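Local coordinates for protein aromatic amino acid exporter YddG (Starkeya novella, PDB 5I20) that exports a broad range of amino acids, including threonine, methionine, lysine and glutamate, across the bacterial inner membrane, at residues Trp17-Leu22 against Thr252-Val257; Leu104-Ser109 against Ala120-Ala125; Leu61-Pro66 against Arg175-Val180. One frame throughout, in Å; residues are numbered along the deposited sequence.

Contact 1: Trp17-Leu22 against Thr252-Val257; sequences WSTLAL and TLLLVV. With OLC ((2R)-2,3-dihydroxypropyl (9Z)-octadec-9-enoate), chain G.
L254 touches segment 17-22 with its CD1, which lies 3.6 Å from the backbone O of S18 and 3.8 Å from CG2 of T19, the side chains of L254 and T19 meeting at a slant. Turning CG of L254 anti to the carbonyl carbon (chi1 -82°) brings CD1 against both atoms. One helical step on, CD2 of L255 packs 4.3 Å from CG of L22, while its CD1 touches CB of A21 at 4.2 Å. No hydrogen bond joins the two segments; S18 O receives a weak one from OG of S251, one turn before L254 in the same helix.

The seryl and threonyl hydroxyls turn back to the preceding helix 3-17, S18 OG bonding I14 O and T19 OG1 bonding L16 O. One face of the W17 indole is capped by C9 of the lipid, 3.4 Å above the plane over its centre, with C8 and C7 running past NE1. NE1 bonds P220 O, and the rings of W163 and W228 meet the indole at steep angles. Shortening W17 to an alanine is likely to leave P220 O without its indole N-H donor and to open a gap beside OLC C9 and the two tryptophan rings.

The type I turn at W17-L20 separates helix 3-17 from helix 20-27, so the contact packs an interrupted transmembrane helix against helix 246-258 near the periplasmic side, the W17 ring probably facing the central cavity characteristic of this basket-shaped transporter.

Contact 2: Leu104-Ser109 against Ala120-Ala125; sequences LIVLFS and AHVAGA
V106 and L107 meet V122 and A125 in an apolar, nearly antiparallel pair formed by helix 101-108 and helix 119-136 near the cytoplasmic side of the membrane. The short segments' axes run at 168° and approach to 9.7 Å, and no hydrogen bond crosses between them. V106 carries most of the contact by splitting its branches. CG1, held anti to the backbone N (chi1 174°), rests 3.9 Å from the backbone O of H121 and also approaches CG2 of V122; CG2 instead meets CB of A125 at 3.8 Å, one turn further along. L107 adds a looser touch at the border, CD2 to V122 CG2 at 4.4 Å.

Although the CB of H121 faces V106, the imidazole swings away, and its ND1 bonds the backbone N of R118 ahead of the segment; a sulfate ion lies about 5 Å from this side chain. On the other helix, S109 OG donates to V106 O, the hydroxyl tilted 26° from the carbonyl plane; the modelled separation of 2.5 Å is short and its exact value doubtful.

The loop between the two helices folds back on them, L117 touching V106, S109 and V122. Around this hairpin, helix 237-243 packs on V106 through V242 and on S109 and H121 through R238, helix 150-169 borders I105 and F108, and helix 265-282 lies against A120 and H121.

Contact 3: Leu61-Pro66 against Arg175-Val180; sequences LRQPWP and RVPTEV
The carboxamide of Q63 is the flat group at the heart of this contact, and V176, P177 and V180 all lie on the same side of its plane. OE1 sits 4.1 Å from CG2 of V176, whereas NE2 is 4.0 Å from CD of P177 and 3.9 Å from CG2 of V180. These are van der Waals contacts, and no hydrogen bond crosses. The amide nitrogen is instead bonded to V60 O, just before its own segment: a bend at chi2 (-70°) turns the end of Q63 back along the segment, and this bond should help to fix the rotation of the amide over the valines and the proline. A second flat group, the W65 indole, packs locally against its neighbour in sequence, P66 CD standing 3.3 Å above the ring plane, displaced toward the rim.

L61 supplies the remaining touch, its CD2 4.4 Å from V180 CA, where the two backbones draw closest. Segment 175-180 has further partners in K233, whose NZ bonds V176 O, and in helix 224-234, where T178 packs on Y226, D229 and I230.

P64 occupies the N-cap position of helix 65-88, and P177 is followed by residues of helical backbone shape leading to helix 181-199. The contact thus joins the cytoplasmic ends of two transmembrane segments, P64 directly before helix 65-88 and P177 four residues before helix 181-199.

The three contacts are nested along the chain: contact 2 lies within the loop closed by contact 3, and contact 3 within that closed by contact 1. None touches another. Contact 1 stands toward the periplasmic side, contacts 2 and 3 toward the cytoplasmic one; their centres are about 25 Å (1 and 2), 33 Å (1 and 3) and 28 Å (2 and 3) apart. Contacts 1 and 3 fall on opposite sides of the chain's centre. The lipid chain beside W17 in contact 1 probably occupies part of the central substrate-binding cavity, and the centres of contacts 2 and 3 lie farther from it.

Contact 1: Trp17-Leu22 against Thr252-Val257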
ATOM      1  N   TRP A  17      -0.410   5.527  -4.471  1.00 41.21           N
ATOM      2  CA  TRP A  17       0.386   4.302  -4.531  1.00 42.49           C
ATOM      3  C   TRP A  17       0.469   3.760  -5.956  1.00 41.01           C
ATOM      4  O   TRP A  17       1.354   2.969  -6.274  1.00 40.95           O
ATOM      5  CB  TRP A  17      -0.186   3.244  -3.586  1.00 41.81           C
ATOM      6  CG  TRP A  17      -0.043   3.618  -2.141  1.00 44.54           C
ATOM      7  CD1 TRP A  17       0.930   4.401  -1.591  1.00 45.73           C
ATOM      8  CD2 TRP A  17      -0.912   3.241  -1.065  1.00 45.19           C
ATOM      9  NE1 TRP A  17       0.728   4.528  -0.238  1.00 49.26           N
ATOM     10  CE2 TRP A  17      -0.398   3.828   0.110  1.00 49.93           C
ATOM     11  CE3 TRP A  17      -2.072   2.465  -0.982  1.00 42.83           C
ATOM     12  CZ2 TRP A  17      -1.005   3.662   1.355  1.00 46.36           C
ATOM     13  CZ3 TRP A  17      -2.672   2.299   0.254  1.00 44.77           C
ATOM     14  CH2 TRP A  17      -2.137   2.897   1.406  1.00 45.94           C
ATOM     15  N   SER A  18      -0.448   4.198  -6.811  1.00 43.83           N
ATOM     16  CA  SER A  18      -0.434   3.807  -8.217  1.00 45.03           C
ATOM     17  C   SER A  18       0.743   4.432  -8.970  1.00 46.96           C
ATOM     18  O   SER A  18       1.138   3.936 -10.027  1.00 46.22           O
ATOM     19  CB  SER A  18      -1.750   4.201  -8.899  1.00 49.23           C
ATOM     20  OG  SER A  18      -2.867   3.613  -8.252  1.00 54.14           O
ATOM     21  N   THR A  19       1.299   5.516  -8.429  1.00 43.26           N
ATOM     22  CA  THR A  19       2.387   6.231  -9.101  1.00 45.15           C
ATOM     23  C   THR A  19       3.776   5.687  -8.750  1.00 44.50           C
ATOM     24  O   THR A  19       4.782   6.184  -9.255  1.00 49.02           O
ATOM     25  CB  THR A  19       2.371   7.745  -8.769  1.00 46.95           C
ATOM     26  OG1 THR A  19       2.774   7.951  -7.407  1.00 45.32           O
ATOM     27  CG2 THR A  19       0.985   8.338  -8.987  1.00 44.41           C
ATOM     28  N   LEU A  20       3.825   4.671  -7.892  1.00 43.19           N
ATOM     29  CA  LEU A  20       5.092   4.118  -7.408  1.00 45.70           C
ATOM     30  C   LEU A  20       6.010   3.612  -8.516  1.00 52.20           C
ATOM     31  O   LEU A  20       7.205   3.916  -8.527  1.00 55.27           O
ATOM     32  CB  LEU A  20       4.826   2.979  -6.422  1.00 49.88           C
ATOM     33  CG  LEU A  20       4.407   3.401  -5.015  1.00 56.90           C
ATOM     34  CD1 LEU A  20       4.135   2.185  -4.144  1.00 56.05           C
ATOM     35  CD2 LEU A  20       5.477   4.283  -4.397  1.00 61.03           C
ATOM     36  N   ALA A  21       5.451   2.837  -9.442  1.00 52.36           N
ATOM     37  CA  ALA A  21       6.235   2.236 -10.518  1.00 53.25           C
ATOM     38  C   ALA A  21       6.841   3.296 -11.436  1.00 56.31           C
ATOM     39  O   ALA A  21       7.850   3.054 -12.095  1.00 63.35           O
ATOM     40  CB  ALA A  21       5.377   1.273 -11.322  1.00 43.23           C
ATOM     41  N   LEU A  22       6.222   4.470 -11.471  1.00 61.11           N
ATOM     42  CA  LEU A  22       6.685   5.560 -12.320  1.00 61.98           C
ATOM     43  C   LEU A  22       7.983   6.164 -11.786  1.00 68.49           C
ATOM     44  O   LEU A  22       8.851   6.568 -12.557  1.00 71.75           O
ATOM     45  CB  LEU A  22       5.607   6.640 -12.430  1.00 58.72           C
ATOM     46  CG  LEU A  22       5.248   7.145 -13.829  1.00 61.57           C
ATOM     47  CD1 LEU A  22       4.199   8.245 -13.741  1.00 63.33           C
ATOM     48  CD2 LEU A  22       6.478   7.636 -14.577  1.00 60.51           C
ATOM     49  N   THR A 252      -0.219   0.529 -14.278  1.00 42.92           N
ATOM     50  CA  THR A 252       0.098   0.157 -15.650  1.00 42.07           C
ATOM     51  C   THR A 252      -0.400   1.206 -16.641  1.00 49.74           C
ATOM     52  O   THR A 252       0.284   1.521 -17.616  1.00 53.68           O
ATOM     53  CB  THR A 252      -0.504  -1.212 -16.011  1.00 43.63           C
ATOM     54  OG1 THR A 252      -0.069  -2.189 -15.058  1.00 44.51           O
ATOM     55  CG2 THR A 252      -0.072  -1.637 -17.404  1.00 41.99           C
ATOM     56  N   LEU A 253      -1.591   1.745 -16.389  1.00 47.05           N
ATOM     57  CA  LEU A 253      -2.136   2.813 -17.226  1.00 49.79           C
ATOM     58  C   LEU A 253      -1.220   4.038 -17.237  1.00 45.29           C
ATOM     59  O   LEU A 253      -1.094   4.715 -18.256  1.00 45.36           O
ATOM     60  CB  LEU A 253      -3.538   3.214 -16.755  1.00 48.71           C
ATOM     61  CG  LEU A 253      -4.697   2.253 -17.039  1.00 52.68           C
ATOM     62  CD1 LEU A 253      -5.975   2.734 -16.363  1.00 53.81           C
ATOM     63  CD2 LEU A 253      -4.914   2.102 -18.534  1.00 55.97           C
ATOM     64  N   LEU A 254      -0.584   4.320 -16.103  1.00 43.41           N
ATOM     65  CA  LEU A 254       0.325   5.459 -16.007  1.00 49.46           C
ATOM     66  C   LEU A 254       1.560   5.242 -16.866  1.00 48.64           C
ATOM     67  O   LEU A 254       1.991   6.143 -17.585  1.00 49.38           O
ATOM     68  CB  LEU A 254       0.736   5.710 -14.557  1.00 55.22           C
ATOM     69  CG  LEU A 254      -0.243   6.510 -13.697  1.00 63.14           C
ATOM     70  CD1 LEU A 254       0.281   6.634 -12.272  1.00 64.53           C
ATOM     71  CD2 LEU A 254      -0.481   7.885 -14.305  1.00 63.83           C
ATOM     72  N   LEU A 255       2.125   4.041 -16.784  1.00 47.66           N
ATOM     73  CA  LEU A 255       3.298   3.681 -17.569  1.00 46.04           C
ATOM     74  C   LEU A 255       3.005   3.708 -19.067  1.00 54.62           C
ATOM     75  O   LEU A 255       3.851   4.124 -19.861  1.00 51.99           O
ATOM     76  CB  LEU A 255       3.808   2.298 -17.161  1.00 47.82           C
ATOM     77  CG  LEU A 255       4.263   2.149 -15.708  1.00 47.70           C
ATOM     78  CD1 LEU A 255       4.743   0.733 -15.445  1.00 43.61           C
ATOM     79  CD2 LEU A 255       5.355   3.158 -15.385  1.00 46.39           C
ATOM     80  N   VAL A 256       1.807   3.270 -19.450  1.00 46.90           N
ATOM     81  CA  VAL A 256       1.406   3.290 -20.855  1.00 48.22           C
ATOM     82  C   VAL A 256       1.302   4.727 -21.357  1.00 67.69           C
ATOM     83  O   VAL A 256       1.781   5.053 -22.446  1.00 69.61           O
ATOM     84  CB  VAL A 256       0.061   2.564 -21.084  1.00 66.91           C
ATOM     85  CG1 VAL A 256      -0.409   2.746 -22.519  1.00 48.97           C
ATOM     86  CG2 VAL A 256       0.188   1.085 -20.753  1.00 46.44           C
ATOM     87  N   VAL A 257       0.686   5.585 -20.551  1.00 60.90           N
ATOM     88  CA  VAL A 257       0.568   7.000 -20.886  1.00 59.06           C
ATOM     89  C   VAL A 257       1.937   7.679 -20.838  1.00 61.76           C
ATOM     90  O   VAL A 257       2.234   8.549 -21.656  1.00 69.01           O
ATOM     91  CB  VAL A 257      -0.416   7.725 -19.934  1.00 62.93           C
ATOM     92  CG1 VAL A 257      -0.362   9.233 -20.139  1.00 67.96           C
ATOM     93  CG2 VAL A 257      -1.831   7.211 -20.147  1.00 57.10           C
TER
HETATM   94  C10 OLC G 301       0.607  -0.842   0.320  1.00 36.01           C
HETATM   95  C9  OLC G 301       0.909   0.616   0.320  1.00 40.57           C
HETATM   96  C11 OLC G 301       1.624  -1.793   0.848  1.00 36.53           C
HETATM   97  C8  OLC G 301       2.224   1.107   0.821  1.00 38.74           C
HETATM   98  C16 OLC G 301       3.504  -3.973  -3.308  1.00 60.24           C
HETATM   99  C12 OLC G 301       1.495  -3.106   0.152  1.00 44.11           C
HETATM  100  C7  OLC G 301       3.129   1.430  -0.320  1.00 49.90           C
HETATM  101  C15 OLC G 301       4.027  -4.200  -1.929  1.00 57.38           C
HETATM  102  C13 OLC G 301       2.816  -3.798   0.153  1.00 50.32           C
HETATM  103  C6  OLC G 301       4.423   1.960   0.202  1.00 57.95           C
HETATM  104  C14 OLC G 301       2.926  -4.680  -1.043  1.00 54.38           C
HETATM  105  C5  OLC G 301       5.545   1.100  -0.271  1.00 64.58           C
HETATM  106  C4  OLC G 301       6.842   1.822  -0.111  1.00 66.13           C
HETATM  107  C3  OLC G 301       7.934   1.046  -0.768  1.00 66.59           C
HETATM  108  C2  OLC G 301       9.182   1.862  -0.786  1.00 70.57           C

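Contact 2: Leu104-Ser109 against Ala120-Ala125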
ATOM      1  N   LEU A 104      -7.114  -9.658   1.848  1.00 36.61           N
ATOM      2  CA  LEU A 104      -6.972  -9.893   3.279  1.00 39.52           C
ATOM      3  C   LEU A 104      -7.702  -8.834   4.097  1.00 45.82           C
ATOM      4  O   LEU A 104      -8.344  -9.149   5.097  1.00 48.07           O
ATOM      5  CB  LEU A 104      -5.492  -9.936   3.668  1.00 39.05           C
ATOM      6  CG  LEU A 104      -4.708 -11.144   3.156  1.00 36.64           C
ATOM      7  CD1 LEU A 104      -3.249 -11.074   3.577  1.00 34.75           C
ATOM      8  CD2 LEU A 104      -5.351 -12.437   3.644  1.00 37.99           C
ATOM      9  N   ILE A 105      -7.601  -7.581   3.666  1.00 45.95           N
ATOM     10  CA  ILE A 105      -8.316  -6.491   4.317  1.00 44.37           C
ATOM     11  C   ILE A 105      -9.829  -6.719   4.262  1.00 35.90           C
ATOM     12  O   ILE A 105     -10.524  -6.550   5.266  1.00 36.71           O
ATOM     13  CB  ILE A 105      -7.966  -5.126   3.679  1.00 42.87           C
ATOM     14  CG1 ILE A 105      -6.548  -4.708   4.080  1.00 43.23           C
ATOM     15  CG2 ILE A 105      -8.968  -4.059   4.090  1.00 36.12           C
ATOM     16  CD1 ILE A 105      -6.128  -3.361   3.544  1.00 41.41           C
ATOM     17  N   VAL A 106     -10.330  -7.109   3.093  1.00 35.48           N
ATOM     18  CA  VAL A 106     -11.750  -7.402   2.934  1.00 48.81           C
ATOM     19  C   VAL A 106     -12.173  -8.513   3.890  1.00 44.62           C
ATOM     20  O   VAL A 106     -13.154  -8.371   4.619  1.00 45.80           O
ATOM     21  CB  VAL A 106     -12.097  -7.811   1.486  1.00 51.32           C
ATOM     22  CG1 VAL A 106     -13.551  -8.259   1.391  1.00 35.97           C
ATOM     23  CG2 VAL A 106     -11.827  -6.663   0.524  1.00 35.16           C
ATOM     24  N   LEU A 107     -11.417  -9.607   3.897  1.00 42.46           N
ATOM     25  CA  LEU A 107     -11.700 -10.730   4.784  1.00 42.12           C
ATOM     26  C   LEU A 107     -11.558 -10.350   6.264  1.00 46.38           C
ATOM     27  O   LEU A 107     -12.395 -10.724   7.085  1.00 43.07           O
ATOM     28  CB  LEU A 107     -10.786 -11.916   4.449  1.00 43.07           C
ATOM     29  CG  LEU A 107     -11.009 -12.567   3.077  1.00 47.80           C
ATOM     30  CD1 LEU A 107      -9.966 -13.639   2.788  1.00 45.89           C
ATOM     31  CD2 LEU A 107     -12.416 -13.146   2.981  1.00 45.49           C
ATOM     32  N   PHE A 108     -10.516  -9.595   6.602  1.00 44.93           N
ATOM     33  CA  PHE A 108     -10.270  -9.244   8.000  1.00 45.55           C
ATOM     34  C   PHE A 108     -11.241  -8.179   8.511  1.00 49.28           C
ATOM     35  O   PHE A 108     -11.366  -7.981   9.720  1.00 50.77           O
ATOM     36  CB  PHE A 108      -8.825  -8.763   8.198  1.00 42.13           C
ATOM     37  CG  PHE A 108      -7.786  -9.827   7.951  1.00 42.89           C
ATOM     38  CD1 PHE A 108      -8.134 -11.167   7.914  1.00 51.20           C
ATOM     39  CD2 PHE A 108      -6.458  -9.484   7.756  1.00 45.16           C
ATOM     40  CE1 PHE A 108      -7.176 -12.144   7.683  1.00 51.05           C
ATOM     41  CE2 PHE A 108      -5.498 -10.456   7.527  1.00 44.11           C
ATOM     42  CZ  PHE A 108      -5.858 -11.786   7.492  1.00 47.57           C
ATOM     43  N   SER A 109     -11.932  -7.499   7.598  1.00 50.82           N
ATOM     44  CA  SER A 109     -12.881  -6.457   7.989  1.00 48.03           C
ATOM     45  C   SER A 109     -14.108  -7.060   8.660  1.00 50.48           C
ATOM     46  O   SER A 109     -14.876  -6.354   9.317  1.00 58.18           O
ATOM     47  CB  SER A 109     -13.303  -5.619   6.780  1.00 42.44           C
ATOM     48  OG  SER A 109     -14.101  -6.371   5.885  1.00 40.42           O
ATOM     49  N   ALA A 120     -20.878  -9.664  -1.978  1.00 40.66           N
ATOM     50  CA  ALA A 120     -20.449  -8.796  -3.071  1.00 42.80           C
ATOM     51  C   ALA A 120     -19.059  -8.205  -2.828  1.00 46.96           C
ATOM     52  O   ALA A 120     -18.278  -8.022  -3.765  1.00 37.24           O
ATOM     53  CB  ALA A 120     -21.464  -7.686  -3.282  1.00 39.68           C
ATOM     54  N   HIS A 121     -18.762  -7.903  -1.569  1.00 38.06           N
ATOM     55  CA  HIS A 121     -17.448  -7.394  -1.197  1.00 41.87           C
ATOM     56  C   HIS A 121     -16.362  -8.422  -1.501  1.00 42.20           C
ATOM     57  O   HIS A 121     -15.337  -8.099  -2.104  1.00 45.76           O
ATOM     58  CB  HIS A 121     -17.419  -7.014   0.285  1.00 37.94           C
ATOM     59  CG  HIS A 121     -18.405  -5.953   0.653  1.00 43.26           C
ATOM     60  ND1 HIS A 121     -19.150  -5.991   1.812  1.00 45.48           N
ATOM     61  CD2 HIS A 121     -18.773  -4.817   0.009  1.00 39.40           C
ATOM     62  CE1 HIS A 121     -19.934  -4.930   1.866  1.00 41.12           C
ATOM     63  NE2 HIS A 121     -19.723  -4.201   0.783  1.00 40.70           N
ATOM     64  N   VAL A 122     -16.599  -9.662  -1.087  1.00 40.36           N
ATOM     65  CA  VAL A 122     -15.650 -10.743  -1.321  1.00 42.81           C
ATOM     66  C   VAL A 122     -15.509 -11.028  -2.818  1.00 42.47           C
ATOM     67  O   VAL A 122     -14.400 -11.191  -3.323  1.00 35.12           O
ATOM     68  CB  VAL A 122     -16.071 -12.024  -0.570  1.00 41.90           C
ATOM     69  CG1 VAL A 122     -15.190 -13.200  -0.964  1.00 40.26           C
ATOM     70  CG2 VAL A 122     -16.014 -11.790   0.935  1.00 36.99           C
ATOM     71  N   ALA A 123     -16.635 -11.068  -3.522  1.00 41.30           N
ATOM     72  CA  ALA A 123     -16.626 -11.277  -4.966  1.00 40.29           C
ATOM     73  C   ALA A 123     -15.906 -10.143  -5.692  1.00 38.99           C
ATOM     74  O   ALA A 123     -15.198 -10.375  -6.670  1.00 36.82           O
ATOM     75  CB  ALA A 123     -18.038 -11.415  -5.485  1.00 36.71           C
ATOM     76  N   GLY A 124     -16.096  -8.917  -5.215  1.00 41.28           N
ATOM     77  CA  GLY A 124     -15.439  -7.762  -5.799  1.00 35.58           C
ATOM     78  C   GLY A 124     -13.936  -7.851  -5.634  1.00 42.13           C
ATOM     79  O   GLY A 124     -13.180  -7.558  -6.560  1.00 40.58           O
ATOM     80  N   ALA A 125     -13.506  -8.275  -4.450  1.00 34.73           N
ATOM     81  CA  ALA A 125     -12.090  -8.463  -4.166  1.00 34.86           C
ATOM     82  C   ALA A 125     -11.483  -9.566  -5.031  1.00 40.41           C
ATOM     83  O   ALA A 125     -10.358  -9.435  -5.514  1.00 45.96           O
ATOM     84  CB  ALA A 125     -11.888  -8.778  -2.689  1.00 34.27           C
TER

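Contact 3: Leu61-Pro66 against Arg175-Val180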
ATOM      1  N   LEU A  61       1.680  13.578  19.999  1.00 84.22           N
ATOM      2  CA  LEU A  61       2.595  12.441  19.961  1.00 81.39           C
ATOM      3  C   LEU A  61       2.698  11.739  21.314  1.00 80.70           C
ATOM      4  O   LEU A  61       3.443  10.770  21.462  1.00 81.67           O
ATOM      5  CB  LEU A  61       3.982  12.887  19.494  1.00 82.56           C
ATOM      6  CG  LEU A  61       4.069  13.384  18.048  1.00 82.15           C
ATOM      7  CD1 LEU A  61       5.504  13.729  17.687  1.00 83.09           C
ATOM      8  CD2 LEU A  61       3.499  12.351  17.082  1.00 77.13           C
ATOM      9  N   ARG A  62       1.952  12.232  22.297  1.00 74.79           N
ATOM     10  CA  ARG A  62       1.863  11.561  23.587  1.00 75.31           C
ATOM     11  C   ARG A  62       0.822  10.448  23.510  1.00 73.11           C
ATOM     12  O   ARG A  62      -0.368  10.685  23.713  1.00 79.47           O
ATOM     13  CB  ARG A  62       1.507  12.555  24.696  1.00 80.27           C
ATOM     14  N   GLN A  63       1.279   9.236  23.206  1.00 66.10           N
ATOM     15  CA  GLN A  63       0.385   8.093  23.031  1.00 65.65           C
ATOM     16  C   GLN A  63       0.847   6.889  23.852  1.00 65.55           C
ATOM     17  O   GLN A  63       2.037   6.750  24.139  1.00 65.02           O
ATOM     18  CB  GLN A  63       0.299   7.709  21.549  1.00 64.13           C
ATOM     19  CG  GLN A  63      -0.229   8.807  20.643  1.00 63.74           C
ATOM     20  CD  GLN A  63      -1.704   9.084  20.861  1.00 67.37           C
ATOM     21  OE1 GLN A  63      -2.447   8.222  21.328  1.00 71.60           O
ATOM     22  NE2 GLN A  63      -2.133  10.293  20.522  1.00 62.19           N
ATOM     23  N   PRO A  64      -0.098   6.012  24.235  1.00 65.26           N
ATOM     24  CA  PRO A  64       0.244   4.756  24.915  1.00 70.53           C
ATOM     25  C   PRO A  64       1.062   3.830  24.015  1.00 73.94           C
ATOM     26  O   PRO A  64       1.057   4.007  22.797  1.00 74.23           O
ATOM     27  CB  PRO A  64      -1.124   4.137  25.230  1.00 70.34           C
ATOM     28  CG  PRO A  64      -2.086   5.271  25.175  1.00 69.90           C
ATOM     29  CD  PRO A  64      -1.555   6.205  24.137  1.00 66.32           C
ATOM     30  N   TRP A  65       1.742   2.849  24.604  1.00 72.19           N
ATOM     31  CA  TRP A  65       2.578   1.935  23.830  1.00 67.29           C
ATOM     32  C   TRP A  65       1.839   1.044  22.809  1.00 65.95           C
ATOM     33  O   TRP A  65       2.441   0.665  21.804  1.00 66.74           O
ATOM     34  CB  TRP A  65       3.405   1.046  24.773  1.00 66.81           C
ATOM     35  CG  TRP A  65       2.612   0.080  25.600  1.00 76.09           C
ATOM     36  CD1 TRP A  65       2.149   0.274  26.869  1.00 78.76           C
ATOM     37  CD2 TRP A  65       2.202  -1.240  25.220  1.00 79.23           C
ATOM     38  NE1 TRP A  65       1.470  -0.840  27.299  1.00 78.68           N
ATOM     39  CE2 TRP A  65       1.486  -1.782  26.306  1.00 79.09           C
ATOM     40  CE3 TRP A  65       2.363  -2.011  24.065  1.00 79.86           C
ATOM     41  CZ2 TRP A  65       0.937  -3.063  26.272  1.00 80.70           C
ATOM     42  CZ3 TRP A  65       1.815  -3.282  24.033  1.00 79.38           C
ATOM     43  CH2 TRP A  65       1.111  -3.795  25.129  1.00 80.21           C
ATOM     44  N   PRO A  66       0.552   0.694  23.046  1.00 65.64           N
ATOM     45  CA  PRO A  66      -0.059  -0.115  21.981  1.00 59.91           C
ATOM     46  C   PRO A  66      -0.231   0.650  20.670  1.00 60.74           C
ATOM     47  O   PRO A  66      -0.302   0.034  19.607  1.00 58.26           O
ATOM     48  CB  PRO A  66      -1.427  -0.493  22.564  1.00 61.62           C
ATOM     49  CG  PRO A  66      -1.263  -0.379  24.032  1.00 63.15           C
ATOM     50  CD  PRO A  66      -0.325   0.769  24.231  1.00 63.92           C
ATOM     51  N   ARG A 175      -9.787   6.701  17.667  1.00 58.90           N
ATOM     52  CA  ARG A 175      -9.661   7.896  18.499  1.00 65.06           C
ATOM     53  C   ARG A 175      -8.314   8.585  18.285  1.00 63.68           C
ATOM     54  O   ARG A 175      -8.177   9.783  18.535  1.00 63.45           O
ATOM     55  CB  ARG A 175      -9.840   7.548  19.979  1.00 66.14           C
ATOM     56  N   VAL A 176      -7.326   7.824  17.818  1.00 58.15           N
ATOM     57  CA  VAL A 176      -5.983   8.353  17.605  1.00 62.30           C
ATOM     58  C   VAL A 176      -5.924   9.272  16.386  1.00 65.87           C
ATOM     59  O   VAL A 176      -6.292   8.866  15.283  1.00 62.32           O
ATOM     60  CB  VAL A 176      -4.954   7.219  17.429  1.00 60.23           C
ATOM     61  CG1 VAL A 176      -3.572   7.790  17.174  1.00 57.63           C
ATOM     62  CG2 VAL A 176      -4.945   6.318  18.657  1.00 63.33           C
ATOM     63  N   PRO A 177      -5.459  10.520  16.587  1.00 67.94           N
ATOM     64  CA  PRO A 177      -5.360  11.530  15.524  1.00 63.72           C
ATOM     65  C   PRO A 177      -4.515  11.070  14.338  1.00 59.20           C
ATOM     66  O   PRO A 177      -3.585  10.286  14.508  1.00 58.02           O
ATOM     67  CB  PRO A 177      -4.698  12.718  16.231  1.00 67.46           C
ATOM     68  CG  PRO A 177      -5.043  12.541  17.670  1.00 68.35           C
ATOM     69  CD  PRO A 177      -5.044  11.057  17.896  1.00 69.17           C
ATOM     70  N   THR A 178      -4.848  11.563  13.149  1.00 59.86           N
ATOM     71  CA  THR A 178      -4.167  11.166  11.920  1.00 59.19           C
ATOM     72  C   THR A 178      -2.702  11.586  11.919  1.00 55.48           C
ATOM     73  O   THR A 178      -1.840  10.864  11.414  1.00 51.56           O
ATOM     74  CB  THR A 178      -4.866  11.766  10.683  1.00 68.04           C
ATOM     75  OG1 THR A 178      -6.240  11.366  10.669  1.00 75.68           O
ATOM     76  CG2 THR A 178      -4.196  11.296   9.400  1.00 66.14           C
ATOM     77  N   GLU A 179      -2.422  12.745  12.507  1.00 59.06           N
ATOM     78  CA  GLU A 179      -1.070  13.301  12.523  1.00 67.10           C
ATOM     79  C   GLU A 179      -0.072  12.413  13.268  1.00 66.04           C
ATOM     80  O   GLU A 179       1.138  12.602  13.151  1.00 63.88           O
ATOM     81  CB  GLU A 179      -1.077  14.704  13.142  1.00 76.08           C
ATOM     82  CG  GLU A 179      -2.332  15.047  13.934  1.00 84.33           C
ATOM     83  CD  GLU A 179      -3.470  15.535  13.053  1.00 87.58           C
ATOM     84  OE1 GLU A 179      -3.201  16.259  12.071  1.00 88.79           O
ATOM     85  OE2 GLU A 179      -4.635  15.188  13.342  1.00 88.87           O
ATOM     86  N   VAL A 180      -0.582  11.449  14.028  1.00 63.02           N
ATOM     87  CA  VAL A 180       0.267  10.520  14.768  1.00 60.86           C
ATOM     88  C   VAL A 180       1.068   9.634  13.804  1.00 56.87           C
ATOM     89  O   VAL A 180       2.176   9.198  14.127  1.00 57.25           O
ATOM     90  CB  VAL A 180      -0.575   9.658  15.740  1.00 59.53           C
ATOM     91  CG1 VAL A 180       0.283   8.601  16.427  1.00 62.44           C
ATOM     92  CG2 VAL A 180      -1.243  10.550  16.778  1.00 58.38           C
TER